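Local coordinates for ferrichrome ABC transporter substrate-binding protein (Staphylococcus pseudintermedius, PDB 5FLY), which probably binds ferrichrome-type iron siderophores as the substrate-binding component of an ABC importer, being a class III solute-binding protein, at residues 55-60 with 254-259; 220-225 with 250-255; 38-43 with 261-266; 47-52 with 66-71. One frame throughout, in Å; residues are numbered along the deposited sequence.

Contact 1: residues 55-60 with 254-259; sequences QSPVLA and SSVYWY. With 7PG (2,5,8,11,14,17,20,23-octaoxapentacosan-25-ol), chain P.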
# COMPACT_ATOMS: atom_id res chain seq x y z
N GLN A 55 -7.52 6.39 -9.95
CA GLN A 55 -7.00 7.55 -9.24
C GLN A 55 -5.50 7.44 -8.97
O GLN A 55 -4.88 8.43 -8.60
CB GLN A 55 -7.78 7.76 -7.95
CG GLN A 55 -9.17 8.32 -8.21
CD GLN A 55 -10.26 7.53 -7.52
OE1 GLN A 55 -10.21 7.30 -6.31
NE2 GLN A 55 -11.26 7.12 -8.29
N SER A 56 -4.93 6.24 -9.15
CA SER A 56 -3.47 6.07 -9.13
C SER A 56 -2.89 6.09 -10.54
O SER A 56 -3.31 5.29 -11.38
CB SER A 56 -3.08 4.76 -8.46
OG SER A 56 -1.75 4.40 -8.83
N PRO A 57 -1.93 6.99 -10.81
CA PRO A 57 -1.36 7.01 -12.16
C PRO A 57 -0.70 5.68 -12.50
O PRO A 57 -0.68 5.28 -13.67
CB PRO A 57 -0.33 8.14 -12.10
CG PRO A 57 -0.78 9.00 -10.96
CD PRO A 57 -1.39 8.07 -9.97
N VAL A 58 -0.18 5.01 -11.48
CA VAL A 58 0.51 3.74 -11.66
C VAL A 58 -0.48 2.66 -12.08
O VAL A 58 -0.28 1.99 -13.09
CB VAL A 58 1.22 3.30 -10.37
CG1 VAL A 58 1.90 1.93 -10.56
CG2 VAL A 58 2.24 4.36 -9.93
N LEU A 59 -1.53 2.47 -11.29
CA LEU A 59 -2.48 1.41 -11.57
C LEU A 59 -3.38 1.73 -12.78
O LEU A 59 -3.77 0.83 -13.49
CB LEU A 59 -3.35 1.12 -10.35
CG LEU A 59 -2.58 0.73 -9.08
CD1 LEU A 59 -3.55 0.53 -7.92
CD2 LEU A 59 -1.74 -0.52 -9.30
N ALA A 60 -3.68 3.01 -13.02
CA ALA A 60 -4.60 3.36 -14.10
C ALA A 60 -4.10 2.84 -15.44
O ALA A 60 -4.88 2.33 -16.24
CB ALA A 60 -4.81 4.89 -14.16
N SER A 254 0.83 11.66 -3.43
CA SER A 254 0.07 10.67 -2.68
C SER A 254 -0.67 9.69 -3.58
O SER A 254 -0.78 8.52 -3.23
CB SER A 254 -0.90 11.35 -1.71
OG SER A 254 -1.74 12.26 -2.38
N SER A 255 -1.15 10.12 -4.75
CA SER A 255 -1.93 9.24 -5.62
C SER A 255 -1.06 8.12 -6.17
O SER A 255 -1.56 7.05 -6.49
CB SER A 255 -2.59 10.02 -6.75
OG SER A 255 -1.66 10.46 -7.72
N VAL A 256 0.24 8.39 -6.30
CA VAL A 256 1.19 7.37 -6.72
C VAL A 256 1.54 6.46 -5.55
O VAL A 256 1.70 5.25 -5.72
CB VAL A 256 2.49 8.02 -7.27
CG1 VAL A 256 3.61 6.99 -7.41
CG2 VAL A 256 2.21 8.68 -8.61
N TYR A 257 1.64 7.04 -4.36
CA TYR A 257 2.21 6.35 -3.19
C TYR A 257 1.22 5.57 -2.31
O TYR A 257 1.64 4.88 -1.39
CB TYR A 257 2.93 7.38 -2.31
CG TYR A 257 4.38 7.61 -2.69
CD1 TYR A 257 4.72 8.27 -3.86
CD2 TYR A 257 5.39 7.16 -1.86
CE1 TYR A 257 6.04 8.46 -4.20
CE2 TYR A 257 6.72 7.35 -2.20
CZ TYR A 257 7.03 8.01 -3.37
OH TYR A 257 8.34 8.21 -3.71
N TRP A 258 -0.08 5.68 -2.57
CA TRP A 258 -1.05 5.04 -1.67
C TRP A 258 -0.87 3.53 -1.56
O TRP A 258 -1.07 2.97 -0.48
CB TRP A 258 -2.49 5.30 -2.12
CG TRP A 258 -3.00 6.66 -1.82
CD1 TRP A 258 -2.72 7.42 -0.71
CD2 TRP A 258 -3.86 7.44 -2.65
NE1 TRP A 258 -3.37 8.63 -0.81
CE2 TRP A 258 -4.07 8.67 -1.99
CE3 TRP A 258 -4.47 7.22 -3.90
CZ2 TRP A 258 -4.87 9.67 -2.52
CZ3 TRP A 258 -5.27 8.23 -4.43
CH2 TRP A 258 -5.46 9.44 -3.74
N TYR A 259 -0.55 2.87 -2.66
CA TYR A 259 -0.62 1.40 -2.72
C TYR A 259 0.73 0.71 -2.41
O TYR A 259 1.76 1.37 -2.27
CB TYR A 259 -1.18 0.99 -4.10
CG TYR A 259 -2.61 1.47 -4.22
CD1 TYR A 259 -3.62 0.83 -3.53
CD2 TYR A 259 -2.94 2.60 -4.96
CE1 TYR A 259 -4.93 1.27 -3.59
CE2 TYR A 259 -4.26 3.06 -5.02
CZ TYR A 259 -5.24 2.38 -4.33
OH TYR A 259 -6.55 2.81 -4.37
C2 7PG P . -6.86 5.30 -0.70
O1 7PG P . -6.87 6.70 -0.81
C3 7PG P . -6.41 7.35 0.33
C4 7PG P . -7.59 7.86 1.16
O2 7PG P . -7.17 8.82 2.09
C5 7PG P . -6.12 8.41 2.92
C6 7PG P . -6.27 8.96 4.33
O3 7PG P . -5.78 8.03 5.25
C7 7PG P . -6.68 7.04 5.67
C8 7PG P . -5.90 5.93 6.40
O4 7PG P . -6.71 4.83 6.74
C9 7PG P . -7.33 4.21 5.65
C10 7PG P . -7.61 2.72 5.87
O5 7PG P . -7.52 2.11 4.61
C11 7PG P . -7.44 0.71 4.57
C12 7PG P . -6.80 0.28 3.25
O6 7PG P . -5.60 -0.41 3.48
C13 7PG P . -4.40 0.31 3.35
C14 7PG P . -4.15 0.66 1.89
O7 7PG P . -2.80 0.44 1.60
C15 7PG P . -2.52 0.10 0.27
O HOH W 1 -0.01 3.49 -6.95
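S56 OG is gripped by two backbone amides and a water, and through that water it meets V256. L59 N reaches the hydroxyl at 3.1 Å in a nearly straight bond (174°), while V58 N makes only a weak one. The oxygen lies anti to its own backbone N (chi1 161°), which turns it back over the first turn as the N-cap of helix 57-62. The water stands 2.7 Å from S56 OG and donates to V256 O, so the polar tie between the segments is solvent-mediated. Direct touches are by carbon: S56 CB rests 3.4 Å from S255 O, and P57 CD comes to 3.3 Å from S255 OG, whose stronger partner is D253. Beside this, P57 CG meets V256 CG2 at 3.8 Å and V58 CG2 meets V256 CG1, each pair crossing at roughly a right angle. L59 CD1 makes a CH-pi contact over one face of Y259, 3.9 Å from the ring centroid; W258 CB covers the other face, and the water lies at the ring edge in its plane. The W258 indole is sandwiched too, with S254 O and S255 CA against one face and O1 of the bound polyether 7PG 3.5 Å above the centre of the other. The junction thus holds two ligand-pocket aromatics. Around it, W258 NE1 bonds to E162 of strand 158-164, while V58 packs on Y263 and Y259 on T264, joining helix 57-62 and segment 254-259 to the start of helix 262-278.

Contact 2: residues 220-225 with 250-255; sequences ITAKAK and FNVDSS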
# COMPACT_ATOMS: atom_id res chain seq x y z
N ILE A 220 8.73 13.02 5.26
CA ILE A 220 8.16 12.90 3.94
C ILE A 220 6.69 13.19 4.04
O ILE A 220 6.00 12.60 4.87
CB ILE A 220 8.40 11.51 3.35
CG1 ILE A 220 9.91 11.26 3.22
CG2 ILE A 220 7.68 11.38 2.00
CD1 ILE A 220 10.26 9.81 2.92
N THR A 221 6.22 14.13 3.21
CA THR A 221 4.81 14.50 3.14
C THR A 221 4.19 14.02 1.82
O THR A 221 4.57 14.45 0.74
CB THR A 221 4.62 16.01 3.28
OG1 THR A 221 5.10 16.41 4.57
CG2 THR A 221 3.13 16.40 3.14
N ALA A 222 3.22 13.12 1.95
CA ALA A 222 2.44 12.66 0.82
C ALA A 222 1.27 13.60 0.62
O ALA A 222 0.49 13.81 1.55
CB ALA A 222 1.97 11.25 1.03
N LYS A 223 1.16 14.17 -0.57
CA LYS A 223 0.08 15.11 -0.87
C LYS A 223 -0.28 15.06 -2.34
O LYS A 223 0.48 14.56 -3.18
CB LYS A 223 0.46 16.53 -0.48
CG LYS A 223 1.67 17.08 -1.24
CD LYS A 223 1.98 18.53 -0.86
CE LYS A 223 0.94 19.49 -1.42
NZ LYS A 223 1.04 19.65 -2.89
N ALA A 224 -1.46 15.57 -2.65
CA ALA A 224 -1.87 15.68 -4.05
C ALA A 224 -1.02 16.70 -4.78
O ALA A 224 -0.68 17.75 -4.25
CB ALA A 224 -3.33 16.04 -4.15
N LYS A 225 -0.69 16.39 -6.02
CA LYS A 225 0.13 17.27 -6.84
C LYS A 225 -0.53 18.64 -7.01
O LYS A 225 0.15 19.66 -7.03
CB LYS A 225 0.38 16.62 -8.20
CG LYS A 225 1.77 16.84 -8.76
CD LYS A 225 2.04 15.84 -9.88
CE LYS A 225 3.40 16.03 -10.53
NZ LYS A 225 3.67 14.93 -11.51
N PHE A 250 10.83 16.43 2.24
CA PHE A 250 10.36 16.55 0.86
C PHE A 250 8.98 15.96 0.72
O PHE A 250 8.53 15.18 1.57
CB PHE A 250 11.34 15.90 -0.15
CG PHE A 250 11.57 14.41 0.04
CD1 PHE A 250 12.60 13.94 0.84
CD2 PHE A 250 10.79 13.48 -0.63
CE1 PHE A 250 12.83 12.57 0.99
CE2 PHE A 250 11.01 12.12 -0.49
CZ PHE A 250 12.03 11.67 0.32
N ASN A 251 8.30 16.37 -0.35
CA ASN A 251 6.97 15.89 -0.67
C ASN A 251 6.99 14.79 -1.71
O ASN A 251 7.87 14.75 -2.58
CB ASN A 251 6.09 17.02 -1.21
CG ASN A 251 5.97 18.19 -0.25
OD1 ASN A 251 6.04 18.02 0.96
ND2 ASN A 251 5.75 19.37 -0.79
N VAL A 252 6.01 13.91 -1.62
CA VAL A 252 5.76 12.93 -2.66
C VAL A 252 4.29 12.96 -3.09
O VAL A 252 3.44 13.46 -2.36
CB VAL A 252 6.13 11.50 -2.21
CG1 VAL A 252 7.62 11.40 -1.84
CG2 VAL A 252 5.27 11.08 -1.03
N ASP A 253 4.00 12.39 -4.26
CA ASP A 253 2.67 12.37 -4.87
C ASP A 253 1.82 11.27 -4.23
O ASP A 253 2.05 10.09 -4.48
CB ASP A 253 2.80 12.14 -6.38
CG ASP A 253 1.48 12.20 -7.12
OD1 ASP A 253 0.41 11.95 -6.52
OD2 ASP A 253 1.51 12.47 -8.34
N SER A 254 0.83 11.66 -3.43
CA SER A 254 0.07 10.67 -2.68
C SER A 254 -0.67 9.69 -3.58
O SER A 254 -0.78 8.52 -3.23
CB SER A 254 -0.90 11.35 -1.71
OG SER A 254 -1.74 12.26 -2.38
N SER A 255 -1.15 10.12 -4.75
CA SER A 255 -1.93 9.24 -5.62
C SER A 255 -1.06 8.12 -6.17
O SER A 255 -1.56 7.05 -6.49
CB SER A 255 -2.59 10.02 -6.75
OG SER A 255 -1.66 10.46 -7.72
O HOH W 2 7.86 16.83 4.42
O HOH W 3 -1.62 13.95 -7.11
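I220 lays CG1 over one face of the F250 ring, 4.0 Å from the centroid, in a CH-pi contact between neighbouring parallel strands. The phenyl group stands between its own N and carbonyl carbon (chi1 61°), a choice that folds it alongside the isoleucine so that both point the same way. On the same side of the sheet I220 CG2 touches V252 CG1 at 3.8 Å, and A222 CB rests against V252 CG2; I220, F250 and V252 are also packed by helix 262-278. T221 and N251 occupy the other side, where T221 CB sits 3.4 Å from N251 OD1, an oxygen that is itself bonded to Q233. Four backbone bonds stitch the strands together, T221 N to F250 O, V252 N to T221 O, K223 N to V252 O and S254 N to K223 O. The last is 2.9 Å long and straight at the hydrogen, yet its donor stands well above the carbonyl plane, as the second strand is already turning into a helix. D253 caps that helix: its OD1 receives S255 N and, at 2.8 Å, S255 OG, both from one face of the carboxylate. A water bridges the same OD1 to K225 N. The bent K223 chain brings NZ to its stronger partner, A227 O, and to A224 O. K225 NZ, 4.6 Å from D253 OD2, is too far for a salt bridge. The chemistry is therefore divided: apolar side chains face the helix, while the strand ends are fixed by main-chain and capping bonds, with K225 at most a diffuse electrostatic influence on D253.

Contact 3: residues 38-43 with 261-266; sequences GLKYLD and DPYTLD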
# COMPACT_ATOMS: atom_id res chain seq x y z
N GLY A 38 -1.22 -6.39 -7.59
CA GLY A 38 -0.52 -7.65 -7.40
C GLY A 38 -1.05 -8.77 -8.28
O GLY A 38 -0.29 -9.60 -8.80
N LEU A 39 -2.37 -8.83 -8.43
CA LEU A 39 -2.96 -9.84 -9.29
C LEU A 39 -2.67 -9.55 -10.76
O LEU A 39 -2.42 -10.46 -11.54
CB LEU A 39 -4.46 -9.92 -9.02
CG LEU A 39 -4.82 -10.64 -7.71
CD1 LEU A 39 -6.27 -10.30 -7.33
CD2 LEU A 39 -4.62 -12.15 -7.85
N LYS A 40 -2.70 -8.28 -11.15
CA LYS A 40 -2.37 -7.86 -12.52
C LYS A 40 -0.91 -8.20 -12.84
O LYS A 40 -0.58 -8.68 -13.94
CB LYS A 40 -2.63 -6.37 -12.68
CG LYS A 40 -2.05 -5.73 -13.94
CD LYS A 40 -2.60 -6.32 -15.20
CE LYS A 40 -1.90 -5.74 -16.45
NZ LYS A 40 -2.36 -6.40 -17.71
N TYR A 41 -0.04 -7.99 -11.87
CA TYR A 41 1.39 -8.26 -12.05
C TYR A 41 1.61 -9.74 -12.36
O TYR A 41 2.56 -10.11 -13.07
CB TYR A 41 2.15 -7.84 -10.79
CG TYR A 41 3.64 -7.74 -10.94
CD1 TYR A 41 4.23 -6.59 -11.46
CD2 TYR A 41 4.47 -8.79 -10.56
CE1 TYR A 41 5.59 -6.50 -11.59
CE2 TYR A 41 5.84 -8.69 -10.67
CZ TYR A 41 6.40 -7.54 -11.20
OH TYR A 41 7.76 -7.43 -11.31
N LEU A 42 0.72 -10.56 -11.83
CA LEU A 42 0.75 -12.01 -12.03
C LEU A 42 -0.12 -12.47 -13.21
O LEU A 42 -0.31 -13.68 -13.40
CB LEU A 42 0.30 -12.72 -10.75
CG LEU A 42 1.25 -12.62 -9.54
CD1 LEU A 42 0.57 -13.17 -8.31
CD2 LEU A 42 2.56 -13.36 -9.80
N ASP A 43 -0.59 -11.51 -14.01
CA ASP A 43 -1.42 -11.77 -15.19
C ASP A 43 -2.65 -12.59 -14.84
O ASP A 43 -3.03 -13.51 -15.58
CB ASP A 43 -0.63 -12.48 -16.30
CG ASP A 43 -1.37 -12.47 -17.63
OD1 ASP A 43 -2.07 -11.47 -17.94
OD2 ASP A 43 -1.27 -13.47 -18.38
N ASP A 261 1.37 -2.63 -3.95
CA ASP A 261 1.52 -3.68 -4.96
C ASP A 261 2.88 -3.60 -5.68
O ASP A 261 3.56 -2.57 -5.63
CB ASP A 261 0.41 -3.53 -5.98
CG ASP A 261 0.53 -2.23 -6.72
OD1 ASP A 261 0.04 -1.21 -6.19
OD2 ASP A 261 1.19 -2.22 -7.80
N PRO A 262 3.27 -4.66 -6.40
CA PRO A 262 4.59 -4.63 -7.07
C PRO A 262 4.81 -3.47 -8.05
O PRO A 262 5.95 -3.02 -8.16
CB PRO A 262 4.64 -5.98 -7.80
CG PRO A 262 3.73 -6.88 -6.96
CD PRO A 262 2.63 -5.98 -6.48
N TYR A 263 3.78 -3.01 -8.78
CA TYR A 263 3.98 -1.88 -9.70
C TYR A 263 4.31 -0.63 -8.90
O TYR A 263 5.27 0.07 -9.18
CB TYR A 263 2.75 -1.63 -10.57
CG TYR A 263 2.43 -2.72 -11.56
CD1 TYR A 263 3.10 -2.80 -12.77
CD2 TYR A 263 1.41 -3.63 -11.30
CE1 TYR A 263 2.80 -3.79 -13.69
CE2 TYR A 263 1.09 -4.62 -12.21
CZ TYR A 263 1.79 -4.70 -13.40
OH TYR A 263 1.48 -5.69 -14.32
N THR A 264 3.50 -0.37 -7.88
CA THR A 264 3.68 0.81 -7.05
C THR A 264 5.00 0.73 -6.31
O THR A 264 5.71 1.73 -6.19
CB THR A 264 2.54 0.99 -6.04
OG1 THR A 264 1.29 1.13 -6.74
CG2 THR A 264 2.78 2.22 -5.19
N LEU A 265 5.34 -0.47 -5.82
CA LEU A 265 6.59 -0.69 -5.11
C LEU A 265 7.79 -0.32 -6.00
O LEU A 265 8.70 0.35 -5.54
CB LEU A 265 6.69 -2.14 -4.63
CG LEU A 265 5.81 -2.56 -3.46
CD1 LEU A 265 5.85 -4.10 -3.28
CD2 LEU A 265 6.19 -1.86 -2.16
N ASP A 266 7.77 -0.73 -7.26
CA ASP A 266 8.89 -0.40 -8.16
C ASP A 266 9.04 1.11 -8.32
O ASP A 266 10.14 1.65 -8.22
CB ASP A 266 8.72 -1.06 -9.53
CG ASP A 266 9.03 -2.56 -9.52
OD1 ASP A 266 9.73 -3.03 -8.60
OD2 ASP A 266 8.59 -3.26 -10.47
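Helix 36-41 meets the first turn of helix 262-278, with the CA atoms of G38 and D261 5.1 Å apart. At the heart of this helix-end junction is a T-shaped pair: Y41 turns its edge to the face of Y263, the planes at 79° and the centroids 5.1 Å apart. Y41 CD1 does the touching, 3.6 Å from Y263 CZ. With CG anti to the backbone N (chi1 -166°), the Y41 ring is swung across to the second helix, where P262 CB sits over its centre at 3.7 Å in a CH-pi contact. One tyrosine is thus edge donor to its neighbour while receiving a proline on its face. The Y263 hydroxyl lies over the backbone of the first helix, 3.4 Å from Y41 CA, with K40 CG close by. G38 CA lies 3.7 Å from P262 CD. W133 of helix 127-152 meets the Y41 ring and also packs on P262, so this long helix covers the junction. At the start of helix 262-278 the N-cap D261 holds T264 through both oxygens: OD2 accepts T264 N, and OD1 receives T264 OG1 at 2.7 Å.

Contact 4: residues 47-52 with 66-71; sequences VGVSDQ and VDKVGA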
# COMPACT_ATOMS: atom_id res chain seq x y z
N VAL A 47 -11.64 -9.50 -14.67
CA VAL A 47 -12.70 -9.00 -15.53
C VAL A 47 -13.40 -7.76 -14.98
O VAL A 47 -14.22 -7.16 -15.66
CB VAL A 47 -13.77 -10.08 -15.82
CG1 VAL A 47 -13.17 -11.23 -16.62
CG2 VAL A 47 -14.41 -10.59 -14.53
N GLY A 48 -13.10 -7.37 -13.74
CA GLY A 48 -13.64 -6.14 -13.19
C GLY A 48 -12.71 -5.67 -12.10
O GLY A 48 -12.11 -6.50 -11.42
N VAL A 49 -12.58 -4.36 -11.96
CA VAL A 49 -11.71 -3.81 -10.92
C VAL A 49 -12.32 -2.52 -10.36
O VAL A 49 -12.96 -1.75 -11.09
CB VAL A 49 -10.27 -3.56 -11.46
CG1 VAL A 49 -10.25 -2.50 -12.56
CG2 VAL A 49 -9.32 -3.20 -10.32
N SER A 50 -12.14 -2.31 -9.07
CA SER A 50 -12.57 -1.07 -8.42
C SER A 50 -12.18 0.16 -9.24
O SER A 50 -11.05 0.25 -9.73
CB SER A 50 -11.97 -0.95 -7.03
OG SER A 50 -12.18 0.35 -6.52
N ASP A 51 -13.10 1.11 -9.36
CA ASP A 51 -12.77 2.30 -10.13
C ASP A 51 -11.75 3.16 -9.37
O ASP A 51 -11.24 4.14 -9.93
CB ASP A 51 -14.03 3.12 -10.47
CG ASP A 51 -14.79 3.63 -9.26
OD1 ASP A 51 -14.24 3.66 -8.14
OD2 ASP A 51 -15.96 4.02 -9.46
N GLN A 52 -11.41 2.79 -8.14
CA GLN A 52 -10.40 3.52 -7.40
C GLN A 52 -9.01 3.39 -8.03
O GLN A 52 -8.15 4.22 -7.80
CB GLN A 52 -10.33 3.06 -5.94
CG GLN A 52 -11.50 3.52 -5.11
CD GLN A 52 -11.31 3.18 -3.64
OE1 GLN A 52 -10.59 3.87 -2.90
NE2 GLN A 52 -11.95 2.11 -3.21
N VAL A 66 -9.84 -3.01 -18.63
CA VAL A 66 -10.65 -3.75 -17.66
C VAL A 66 -11.83 -2.90 -17.19
O VAL A 66 -11.68 -1.72 -16.86
CB VAL A 66 -9.81 -4.17 -16.43
CG1 VAL A 66 -10.67 -4.94 -15.43
CG2 VAL A 66 -8.63 -5.01 -16.85
N ASP A 67 -13.01 -3.52 -17.17
CA ASP A 67 -14.21 -2.85 -16.66
C ASP A 67 -14.02 -2.33 -15.25
O ASP A 67 -13.51 -3.05 -14.37
CB ASP A 67 -15.40 -3.80 -16.68
CG ASP A 67 -16.18 -3.73 -17.99
OD1 ASP A 67 -15.57 -3.36 -19.02
OD2 ASP A 67 -17.39 -4.05 -17.97
N LYS A 68 -14.47 -1.11 -15.02
CA LYS A 68 -14.36 -0.47 -13.72
C LYS A 68 -15.66 -0.62 -12.96
O LYS A 68 -16.75 -0.55 -13.56
CB LYS A 68 -14.01 1.02 -13.85
CG LYS A 68 -12.74 1.30 -14.63
CD LYS A 68 -11.56 0.51 -14.09
CE LYS A 68 -10.26 0.93 -14.74
NZ LYS A 68 -10.31 0.99 -16.22
N VAL A 69 -15.55 -0.82 -11.66
CA VAL A 69 -16.72 -1.05 -10.80
C VAL A 69 -16.81 -0.02 -9.67
O VAL A 69 -15.82 0.26 -9.00
CB VAL A 69 -16.68 -2.47 -10.19
CG1 VAL A 69 -17.97 -2.76 -9.44
CG2 VAL A 69 -16.47 -3.51 -11.28
N GLY A 70 -18.00 0.53 -9.47
CA GLY A 70 -18.27 1.38 -8.31
C GLY A 70 -18.25 0.63 -6.99
O GLY A 70 -18.67 -0.52 -6.94
N ALA A 71 -17.79 1.27 -5.92
CA ALA A 71 -17.51 0.58 -4.65
C ALA A 71 -18.69 -0.22 -4.09
O ALA A 71 -18.51 -1.22 -3.40
CB ALA A 71 -17.06 1.59 -3.59
O HOH W 4 -13.43 -6.12 -18.27
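K68 starts with CB 4.0 Å from D51 CB and equally near V49 O, across the edge of the parallel sheet. The bend at chi2 (-53°) brings CD to 3.6 Å from V49 CG1, and CE follows along the same methyl; the bend at chi4 then turns NZ back. At the tip, NZ hydrogen-bonds to F63 O, its stronger partner, and also to V66 O at 3.1 Å, and makes a long, weak ion pair with D54. The aliphatic part of the lysine thereby covers a valine, while its ammonium is held mainly by carbonyls of the loop that follows helix 57-62. V49 CG1 takes the position between its own N and carbonyl carbon (chi1 64°), which also brings it to V66 CG1 at 3.8 Å. Underneath, three main-chain bonds set a parallel register: V49 N to D67 O, V69 N to V49 O, and D51 N to V69 O. A water extends this ladder, accepting from D67 N and donating to V47 O. D67 itself turns its carboxylate to K76 in a salt bridge. V69, directed to the other side, packs on V77 of helix 74-79. As the first strand ends, S50 OG accepts Q52 N at 3.0 Å in an ST turn that starts the path toward the next helix. Strand 46-50, helix 57-62 and strand 68-69 make a beta-alpha-beta crossover, and strand 68-69 is the outermost strand on its side of the five-stranded parallel sheet.

Contact 1 is the hub: its centre lies about 11 Å from that of contact 2, 12 Å from contact 3 and 15 Å from contact 4, whereas contacts 2 and 4 are about 25 Å apart, each in its own five-stranded sheet. Contact 4 closes early in the chain, within the beta-alpha-beta unit that also supplies helix 57-62 to contact 1. Contact 2 leads straight into contact 1 through the shared S254 and S255, and helix 262-278 follows to form contact 3, which spans the longest loop. Contacts 1 and 3 thus return late segments to early ones near the polyether pocket; helix 127-152, covering contact 3, is probably the class III connector between lobes.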